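Local atomic coordinates of restriction endonuclease AspBHI (Azoarcus sp., PDB entry 4OC8), a protein that acts as a tetrameric DNA modification-dependent restriction endonuclease, probably binding DNA that carries modified bases and cutting it. Residues A[332-337]-A[355-360]; A[250-255]-A[302-307]; A[257-262]-A[364-369]; A[225-230]-A[336-341]. All coordinates share one frame; numbering follows the deposited sequence.

How the interactions relate
Three of the contacts build the PDDEXK-type nuclease part, and interaction 4 ties the 225-230 segment to it. Interactions 1 and 2 lie on neighbouring strands of one sheet, centres 10 Å apart, where Glu303 N and Val332 O (2.9 Å) and Val334 N and Glu303 O (2.9 Å) probably hydrogen-bond. Interaction 3 shares helix 251-263 with interaction 2 and helix 359-368 with interaction 1. Interaction 4 shares Thr336 and Ser337 with interaction 1, and Gln360 N probably bonds to Gln227 O at 2.7 Å. Glu303-Ala304-Lys305, in interaction 2, matches the E-x-K half of the family signature, consistent with an active site near that strand.

Interaction 1: residues A[332-337]-A[355-360]; sequences VLVTTS and ILTTAQ
The last two strands of the nuclease sheet meet here, Val332, Leu333 and Val334 pairing in parallel with Ile355, Leu356 and Thr357; the segment axes approach to 4.9 Å and differ in direction by 12°. The backbone evidence is Leu333 N to Ile355 O (2.8 Å), Thr357 N to Leu333 O (2.8 Å) and Thr335 N to Thr357 O (2.9 Å). On one face of the sheet, Val332 and Ile355 lie side by side, CG2 against CD1 at 4.1 Å, and Val334 CG2 flanks Thr357 CB. On the reverse face the side chains of Leu333 and Leu356 cross at a slant, their CD2 methyls touching at 3.8 Å. With its OG1 anti to the backbone N (chi1 169°), Thr335 accepts from Ser337 N at 2.8 Å in an ST turn and bonds to Lys305 O of the next strand, while CG2 lies against the carbonyl O of Thr357 and the CA of Thr358. A valine in place of Thr335 would probably leave Ser337 N and Lys305 O without their mate and let the turn drift. Beyond the strands, Ala359 N reaches Ser337 O weakly (3.3 Å), and Thr358 OG1 bonds to Gln227 O. Ile355 and Thr357 also pack on Ile296 and Ala294 of the second subunit. Parallel neighbours linked through helix 341-349 are the pattern of a beta-alpha-beta crossover.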
# COMPACT_ATOMS: atom_id res chain seq x y z
N VAL A 332 -1.96 3.68 12.68
CA VAL A 332 -2.03 5.05 12.19
C VAL A 332 -2.46 5.97 13.32
O VAL A 332 -3.42 5.67 14.03
CB VAL A 332 -3.04 5.21 11.02
CG1 VAL A 332 -2.91 6.59 10.39
CG2 VAL A 332 -2.84 4.14 9.98
N LEU A 333 -1.75 7.07 13.49
CA LEU A 333 -2.10 8.06 14.50
C LEU A 333 -2.42 9.38 13.83
O LEU A 333 -1.52 10.04 13.31
CB LEU A 333 -0.96 8.25 15.50
CG LEU A 333 -1.20 9.34 16.55
CD1 LEU A 333 -1.05 8.78 17.94
CD2 LEU A 333 -0.26 10.52 16.34
N VAL A 334 -3.69 9.75 13.83
CA VAL A 334 -4.11 11.03 13.27
C VAL A 334 -4.29 12.05 14.40
O VAL A 334 -4.90 11.76 15.41
CB VAL A 334 -5.42 10.88 12.48
CG1 VAL A 334 -5.87 12.23 11.93
CG2 VAL A 334 -5.24 9.88 11.36
N THR A 335 -3.73 13.24 14.21
CA THR A 335 -3.85 14.28 15.23
C THR A 335 -3.91 15.67 14.61
O THR A 335 -3.20 15.97 13.64
CB THR A 335 -2.69 14.23 16.24
OG1 THR A 335 -2.72 15.41 17.05
CG2 THR A 335 -1.36 14.15 15.51
N THR A 336 -4.75 16.52 15.19
CA THR A 336 -4.84 17.92 14.77
C THR A 336 -3.74 18.76 15.44
O THR A 336 -3.75 19.98 15.34
CB THR A 336 -6.22 18.52 15.09
OG1 THR A 336 -6.66 18.07 16.38
CG2 THR A 336 -7.23 18.09 14.04
N SER A 337 -2.82 18.09 16.11
CA SER A 337 -1.68 18.76 16.72
C SER A 337 -0.38 18.11 16.25
O SER A 337 -0.35 17.49 15.19
CB SER A 337 -1.78 18.68 18.24
OG SER A 337 -0.61 19.20 18.85
N ILE A 355 2.38 5.14 11.64
CA ILE A 355 2.28 6.34 10.82
C ILE A 355 1.83 7.52 11.66
O ILE A 355 0.84 7.43 12.38
CB ILE A 355 1.27 6.17 9.67
CG1 ILE A 355 1.63 4.98 8.79
CG2 ILE A 355 1.19 7.44 8.84
CD1 ILE A 355 0.61 4.68 7.74
N LEU A 356 2.55 8.63 11.57
CA LEU A 356 2.21 9.82 12.34
C LEU A 356 1.65 10.92 11.44
O LEU A 356 2.41 11.66 10.81
CB LEU A 356 3.43 10.34 13.11
CG LEU A 356 4.06 9.40 14.15
CD1 LEU A 356 5.37 9.97 14.65
CD2 LEU A 356 3.10 9.16 15.31
N THR A 357 0.33 11.02 11.40
CA THR A 357 -0.35 12.04 10.62
C THR A 357 -0.63 13.25 11.48
O THR A 357 -1.54 13.24 12.30
CB THR A 357 -1.68 11.51 10.07
OG1 THR A 357 -1.49 10.19 9.55
CG2 THR A 357 -2.20 12.41 8.97
N THR A 358 0.17 14.31 11.30
CA THR A 358 0.02 15.52 12.09
C THR A 358 -0.81 16.57 11.36
O THR A 358 -1.37 16.29 10.30
CB THR A 358 1.39 16.11 12.45
OG1 THR A 358 2.04 16.58 11.26
CG2 THR A 358 2.25 15.05 13.11
N ALA A 359 -0.89 17.76 11.93
CA ALA A 359 -1.76 18.81 11.41
C ALA A 359 -1.44 19.20 9.96
O ALA A 359 -2.34 19.35 9.13
CB ALA A 359 -1.72 20.03 12.31
N GLN A 360 -0.15 19.38 9.67
CA GLN A 360 0.28 19.70 8.32
C GLN A 360 -0.17 18.62 7.34
O GLN A 360 -0.63 18.90 6.24
CB GLN A 360 1.81 19.87 8.27
CG GLN A 360 2.35 20.24 6.90
CD GLN A 360 1.63 21.43 6.29
OE1 GLN A 360 1.43 22.45 6.94
NE2 GLN A 360 1.23 21.29 5.03

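Interaction 2: residues A[250-255]-A[302-307]; sequences FGFEAC and LEAKCY
Leu302 begins the contact, its CD2 4.2 Å from the carbonyl O of Glu253, where the first turns of helix 251-263 pack on strand 294-305. The short helix and strand segments cross at 116° with 8.0 Å between their axes, so the helix lies across the strand. Glu303 points to the reverse face, where OE1 forms salt bridges with Arg320 and Arg324. Ala304 turns back to the helix: its CB touches Phe252 CE2 at 3.5 Å, approaching the ring obliquely, and also packs on the aliphatic part of Glu253. The carbonyl O of Ala304 takes a hydrogen from a water at 3.0 Å, and the same water donates to Glu253 OE2 at 3.1 Å; the carboxylate's OE1 is in a salt bridge with Arg281. Lys305 meets the ring through its backbone alone, its N at the ring edge, 3.9 Å from Phe252 CE2. Cys306 then covers a face of that ring. Its CB lies 4.1 Å from the Phe252 centroid and its SG 4.2 Å, a CH-pi and a sulfur-aromatic contact together. Phe252 reaches this place with CG anti to its backbone N (chi1 175°). Strand 294-305 thus runs between helix 251-263 on this face and helix 315-324 on the reverse, with strand 330-335 hydrogen-bonded beside it.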
# COMPACT_ATOMS: atom_id res chain seq x y z
N PHE A 250 -15.31 11.60 20.51
CA PHE A 250 -15.18 10.30 19.85
C PHE A 250 -15.51 10.37 18.36
O PHE A 250 -14.94 9.64 17.56
CB PHE A 250 -16.04 9.24 20.53
CG PHE A 250 -15.45 8.71 21.80
CD1 PHE A 250 -14.25 9.21 22.29
CD2 PHE A 250 -16.08 7.69 22.51
CE1 PHE A 250 -13.70 8.72 23.45
CE2 PHE A 250 -15.52 7.19 23.67
CZ PHE A 250 -14.33 7.71 24.14
N GLY A 251 -16.42 11.28 18.01
CA GLY A 251 -16.79 11.49 16.63
C GLY A 251 -15.60 11.78 15.74
O GLY A 251 -15.59 11.42 14.55
N PHE A 252 -14.58 12.41 16.31
CA PHE A 252 -13.38 12.73 15.55
C PHE A 252 -12.76 11.49 14.92
O PHE A 252 -12.18 11.56 13.83
CB PHE A 252 -12.34 13.44 16.41
CG PHE A 252 -11.05 13.69 15.70
CD1 PHE A 252 -10.98 14.58 14.65
CD2 PHE A 252 -9.90 13.03 16.09
CE1 PHE A 252 -9.79 14.82 13.99
CE2 PHE A 252 -8.70 13.26 15.44
CZ PHE A 252 -8.65 14.15 14.39
N GLU A 253 -12.88 10.35 15.60
CA GLU A 253 -12.37 9.09 15.07
C GLU A 253 -12.90 8.86 13.65
O GLU A 253 -12.14 8.51 12.75
CB GLU A 253 -12.73 7.93 15.98
CG GLU A 253 -12.16 8.07 17.38
CD GLU A 253 -12.60 6.97 18.31
OE1 GLU A 253 -13.16 5.97 17.80
OE2 GLU A 253 -12.40 7.11 19.53
N ALA A 254 -14.20 9.09 13.46
CA ALA A 254 -14.80 8.96 12.14
C ALA A 254 -14.02 9.81 11.15
O ALA A 254 -13.56 9.31 10.12
CB ALA A 254 -16.26 9.38 12.17
N CYS A 255 -13.84 11.08 11.49
CA CYS A 255 -13.07 11.99 10.66
C CYS A 255 -11.69 11.41 10.37
O CYS A 255 -11.24 11.38 9.21
CB CYS A 255 -12.93 13.35 11.34
SG CYS A 255 -11.86 14.50 10.47
N LEU A 302 -6.13 2.17 14.55
CA LEU A 302 -6.27 3.61 14.39
C LEU A 302 -6.32 4.31 15.75
O LEU A 302 -6.93 3.80 16.70
CB LEU A 302 -7.53 3.93 13.59
CG LEU A 302 -7.82 5.40 13.29
CD1 LEU A 302 -6.69 6.02 12.50
CD2 LEU A 302 -9.14 5.54 12.53
N GLU A 303 -5.66 5.45 15.85
CA GLU A 303 -5.69 6.26 17.07
C GLU A 303 -5.85 7.71 16.66
O GLU A 303 -5.06 8.22 15.87
CB GLU A 303 -4.41 6.08 17.89
CG GLU A 303 -4.36 6.91 19.16
CD GLU A 303 -5.20 6.34 20.30
OE1 GLU A 303 -5.23 5.10 20.46
OE2 GLU A 303 -5.83 7.14 21.03
N ALA A 304 -6.87 8.37 17.18
CA ALA A 304 -7.16 9.74 16.78
C ALA A 304 -7.18 10.68 17.97
O ALA A 304 -7.98 10.52 18.89
CB ALA A 304 -8.47 9.81 16.03
N LYS A 305 -6.27 11.65 17.96
CA LYS A 305 -6.15 12.59 19.07
C LYS A 305 -6.48 14.00 18.62
O LYS A 305 -5.67 14.66 17.97
CB LYS A 305 -4.74 12.54 19.66
CG LYS A 305 -4.33 11.16 20.18
CD LYS A 305 -5.31 10.61 21.20
CE LYS A 305 -5.37 11.47 22.46
NZ LYS A 305 -6.29 10.88 23.48
N CYS A 306 -7.67 14.47 18.97
CA CYS A 306 -8.10 15.82 18.64
C CYS A 306 -7.55 16.82 19.66
O CYS A 306 -8.16 17.05 20.70
CB CYS A 306 -9.63 15.90 18.62
SG CYS A 306 -10.28 17.20 17.57
N TYR A 307 -6.40 17.40 19.35
CA TYR A 307 -5.69 18.29 20.26
C TYR A 307 -5.55 19.71 19.71
O TYR A 307 -5.62 19.92 18.50
CB TYR A 307 -4.29 17.77 20.56
CG TYR A 307 -4.21 16.67 21.59
CD1 TYR A 307 -5.35 15.98 21.99
CD2 TYR A 307 -3.00 16.35 22.19
CE1 TYR A 307 -5.27 14.98 22.94
CE2 TYR A 307 -2.92 15.36 23.14
CZ TYR A 307 -4.06 14.67 23.52
OH TYR A 307 -3.98 13.68 24.47
O HOH W 1 -10.66 9.64 19.97

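Interaction 3: residues A[257-262]-A[364-369]; sequences GALTRL and GLLRSA
Leu259 and Leu262, a turn apart on helix 251-263, embrace Leu365 of helix 359-368 in a helix-helix packing of the alpha/beta nuclease fold. The short segments cross at 70° with 10.1 Å between their axes, and apolar side chains fill the gap. Leu365 is directed at the other helix: its CB lies 4.1 Å from Leu259 CD2, the two leucines crossing at an angle, and its CD2 lies 4.2 Å from Leu262 CB. Leu262 in turn extends along the second helix, bringing its CD1 within 4.0 Å of Ala369 CB. It gets there with CG on the backbone N side, anti to the carbonyl carbon (chi1 -77°). Leu366 adds CD2 at 4.4 Å from Leu259 CD2. Outside this first shell, Trp380 of helix 374-386 packs on both Leu259 and Leu366, Val334 of the sheet lies against Leu259, and Pro145 of the second subunit meets Leu262. The carbonyl O of Leu365, close to Leu262 CD1, accepts from Ala369 N at 3.1 Å and from Ser368 OG at 2.9 Å, both donors approaching the same face of its plane.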
# COMPACT_ATOMS: atom_id res chain seq x y z
N GLY A 257 -10.79 8.36 10.33
CA GLY A 257 -11.02 7.28 9.39
C GLY A 257 -11.07 7.81 7.97
O GLY A 257 -10.37 7.30 7.09
N ALA A 258 -11.84 8.87 7.76
CA ALA A 258 -11.99 9.43 6.43
C ALA A 258 -10.61 9.85 5.91
O ALA A 258 -10.21 9.47 4.81
CB ALA A 258 -12.95 10.60 6.45
N LEU A 259 -9.87 10.58 6.75
CA LEU A 259 -8.55 11.04 6.38
C LEU A 259 -7.66 9.84 6.06
O LEU A 259 -6.89 9.87 5.09
CB LEU A 259 -7.94 11.88 7.50
CG LEU A 259 -8.52 13.29 7.63
CD1 LEU A 259 -8.12 13.92 8.96
CD2 LEU A 259 -8.04 14.15 6.47
N THR A 260 -7.82 8.77 6.84
CA THR A 260 -7.04 7.57 6.61
C THR A 260 -7.30 7.04 5.21
O THR A 260 -6.35 6.73 4.48
CB THR A 260 -7.31 6.50 7.69
OG1 THR A 260 -6.66 6.88 8.91
CG2 THR A 260 -6.80 5.14 7.27
N ARG A 261 -8.56 7.01 4.80
CA ARG A 261 -8.89 6.48 3.48
C ARG A 261 -8.20 7.29 2.39
O ARG A 261 -7.91 6.76 1.32
CB ARG A 261 -10.41 6.45 3.26
CG ARG A 261 -11.10 5.28 3.92
CD ARG A 261 -12.59 5.32 3.69
NE ARG A 261 -13.31 4.22 4.33
CZ ARG A 261 -14.63 4.14 4.40
NH1 ARG A 261 -15.38 5.10 3.86
NH2 ARG A 261 -15.21 3.11 5.00
N LEU A 262 -7.93 8.57 2.66
CA LEU A 262 -7.29 9.43 1.67
C LEU A 262 -5.80 9.13 1.67
O LEU A 262 -5.16 9.11 0.62
CB LEU A 262 -7.53 10.89 2.01
CG LEU A 262 -8.90 11.47 1.70
CD1 LEU A 262 -9.04 12.91 2.20
CD2 LEU A 262 -9.17 11.41 0.21
N GLY A 364 -2.53 18.82 4.01
CA GLY A 364 -2.20 18.29 2.70
C GLY A 364 -3.26 17.36 2.15
O GLY A 364 -3.70 17.50 1.00
N LEU A 365 -3.68 16.41 2.99
CA LEU A 365 -4.74 15.48 2.62
C LEU A 365 -6.03 16.22 2.24
O LEU A 365 -6.71 15.83 1.30
CB LEU A 365 -5.01 14.51 3.77
CG LEU A 365 -3.90 13.52 4.14
CD1 LEU A 365 -4.16 12.90 5.50
CD2 LEU A 365 -3.77 12.45 3.07
N LEU A 366 -6.34 17.28 2.97
CA LEU A 366 -7.52 18.09 2.66
C LEU A 366 -7.34 18.80 1.32
O LEU A 366 -8.29 18.89 0.54
CB LEU A 366 -7.83 19.10 3.77
CG LEU A 366 -8.45 18.58 5.07
CD1 LEU A 366 -8.67 19.73 6.04
CD2 LEU A 366 -9.76 17.84 4.83
N ARG A 367 -6.14 19.31 1.07
CA ARG A 367 -5.82 19.92 -0.22
C ARG A 367 -6.09 18.95 -1.36
O ARG A 367 -6.77 19.30 -2.33
CB ARG A 367 -4.37 20.40 -0.27
CG ARG A 367 -4.11 21.69 0.49
CD ARG A 367 -2.94 22.48 -0.09
NE ARG A 367 -1.64 22.03 0.39
CZ ARG A 367 -0.94 22.65 1.34
NH1 ARG A 367 -1.41 23.76 1.89
NH2 ARG A 367 0.24 22.18 1.72
N SER A 368 -5.58 17.73 -1.24
CA SER A 368 -5.83 16.71 -2.26
C SER A 368 -7.33 16.44 -2.45
O SER A 368 -7.77 16.14 -3.55
CB SER A 368 -5.11 15.41 -1.93
OG SER A 368 -5.92 14.56 -1.14
N ALA A 369 -8.10 16.57 -1.38
CA ALA A 369 -9.54 16.35 -1.46
C ALA A 369 -10.27 17.58 -1.99
O ALA A 369 -11.49 17.58 -2.11
CB ALA A 369 -10.09 15.96 -0.10

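Interaction 4: residues A[225-230]-A[336-341]; sequences AEQLPA and TSYVDR
Gln227 lays its side-chain amide along the backbone of Val339, gripping that residue at both its N-H and its C=O. Val339 N donates to Gln227 OE1 at 2.7 Å, with a fairly straight N-H...O angle of 162° and the donor tilted 25° from the amide's carbonyl plane. Gln227 NE2 returns a bond to Val339 O at 3.2 Å, lying in the carbonyl plane of that acceptor. The paired bonds fix the rotation of the amide, and NE2 has further weak bonds to Arg222 O and Ser223 O. Beyond CG the glutamine is extended (chi2 170°), which carries the amide past Tyr338: CB of Gln227 meets CB of Tyr338 at 3.8 Å, and OE1 lies at the edge of the tyrosine ring. A leucine in place of Gln227 would probably leave Val339 N and O without these partners and let the loop backbone shift. Leu228 completes the contact through CD2, which touches Tyr338 CB at 3.8 Å, the two side chains crossing at a slant, and stands equally near Ser337 C. Helix 224-227 ends against the loop that leads from strand 330-335 into helix 341-349, whose start is capped by Asp340 OD1 on Ala343 N; just past the end of helix 224-227, Pro229 packs against helices 232-244 and 359-368.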
# COMPACT_ATOMS: atom_id res chain seq x y z
N ALA A 225 7.42 22.78 14.22
CA ALA A 225 7.05 23.68 13.13
C ALA A 225 6.67 22.91 11.87
O ALA A 225 5.78 23.33 11.12
CB ALA A 225 8.18 24.64 12.84
N GLU A 226 7.36 21.80 11.63
CA GLU A 226 7.14 21.01 10.43
C GLU A 226 5.80 20.27 10.47
O GLU A 226 5.17 20.07 9.43
CB GLU A 226 8.29 20.02 10.24
CG GLU A 226 9.62 20.68 9.89
CD GLU A 226 10.79 19.71 9.91
OE1 GLU A 226 10.69 18.66 10.58
OE2 GLU A 226 11.82 20.01 9.27
N GLN A 227 5.38 19.87 11.66
CA GLN A 227 4.15 19.10 11.82
C GLN A 227 2.91 19.99 11.84
O GLN A 227 1.81 19.55 11.49
CB GLN A 227 4.21 18.25 13.09
CG GLN A 227 5.33 17.23 13.09
CD GLN A 227 5.53 16.57 14.44
OE1 GLN A 227 4.59 16.02 15.02
NE2 GLN A 227 6.75 16.62 14.95
N LEU A 228 3.08 21.24 12.26
CA LEU A 228 1.98 22.19 12.31
C LEU A 228 1.96 23.05 11.04
O LEU A 228 3.00 23.26 10.41
CB LEU A 228 2.09 23.09 13.55
CG LEU A 228 2.18 22.39 14.90
CD1 LEU A 228 2.34 23.41 16.02
CD2 LEU A 228 0.96 21.50 15.15
N PRO A 229 0.77 23.54 10.66
CA PRO A 229 0.64 24.40 9.48
C PRO A 229 1.45 25.68 9.61
O PRO A 229 1.65 26.16 10.72
CB PRO A 229 -0.86 24.73 9.46
CG PRO A 229 -1.50 23.61 10.19
CD PRO A 229 -0.53 23.23 11.26
N ALA A 230 1.91 26.21 8.48
CA ALA A 230 2.70 27.44 8.49
C ALA A 230 1.81 28.67 8.40
O ALA A 230 1.79 29.50 9.31
CB ALA A 230 3.71 27.43 7.34
N THR A 336 -4.75 16.52 15.19
CA THR A 336 -4.84 17.92 14.77
C THR A 336 -3.74 18.76 15.44
O THR A 336 -3.75 19.98 15.34
CB THR A 336 -6.22 18.52 15.09
OG1 THR A 336 -6.66 18.07 16.38
CG2 THR A 336 -7.23 18.09 14.04
N SER A 337 -2.82 18.09 16.11
CA SER A 337 -1.68 18.76 16.72
C SER A 337 -0.38 18.11 16.25
O SER A 337 -0.35 17.49 15.19
CB SER A 337 -1.78 18.68 18.24
OG SER A 337 -0.61 19.20 18.85
N TYR A 338 0.67 18.25 17.04
CA TYR A 338 1.96 17.65 16.71
C TYR A 338 2.39 16.61 17.74
O TYR A 338 1.87 16.58 18.86
CB TYR A 338 3.04 18.74 16.62
CG TYR A 338 3.54 19.22 17.96
CD1 TYR A 338 2.77 20.06 18.76
CD2 TYR A 338 4.79 18.85 18.43
CE1 TYR A 338 3.22 20.51 19.98
CE2 TYR A 338 5.26 19.30 19.66
CZ TYR A 338 4.47 20.13 20.42
OH TYR A 338 4.94 20.57 21.65
N VAL A 339 3.32 15.75 17.36
CA VAL A 339 3.91 14.77 18.26
C VAL A 339 5.25 15.29 18.77
O VAL A 339 6.11 15.68 17.97
CB VAL A 339 4.14 13.43 17.55
CG1 VAL A 339 4.77 12.43 18.49
CG2 VAL A 339 2.82 12.90 17.01
N ASP A 340 5.44 15.30 20.09
CA ASP A 340 6.65 15.89 20.67
C ASP A 340 7.93 15.12 20.36
O ASP A 340 7.87 14.01 19.82
CB ASP A 340 6.51 16.14 22.19
CG ASP A 340 6.52 14.86 23.02
OD1 ASP A 340 6.92 13.78 22.53
OD2 ASP A 340 6.13 14.94 24.20
N ARG A 341 9.06 15.70 20.73
CA ARG A 341 10.38 15.13 20.45
C ARG A 341 10.55 13.72 21.01
O ARG A 341 10.91 12.80 20.28
CB ARG A 341 11.49 16.06 20.95
CG ARG A 341 12.91 15.63 20.59
CD ARG A 341 13.07 15.41 19.10
NE ARG A 341 12.83 16.63 18.32
CZ ARG A 341 13.80 17.41 17.85
NH1 ARG A 341 15.07 17.10 18.06
NH2 ARG A 341 13.49 18.50 17.16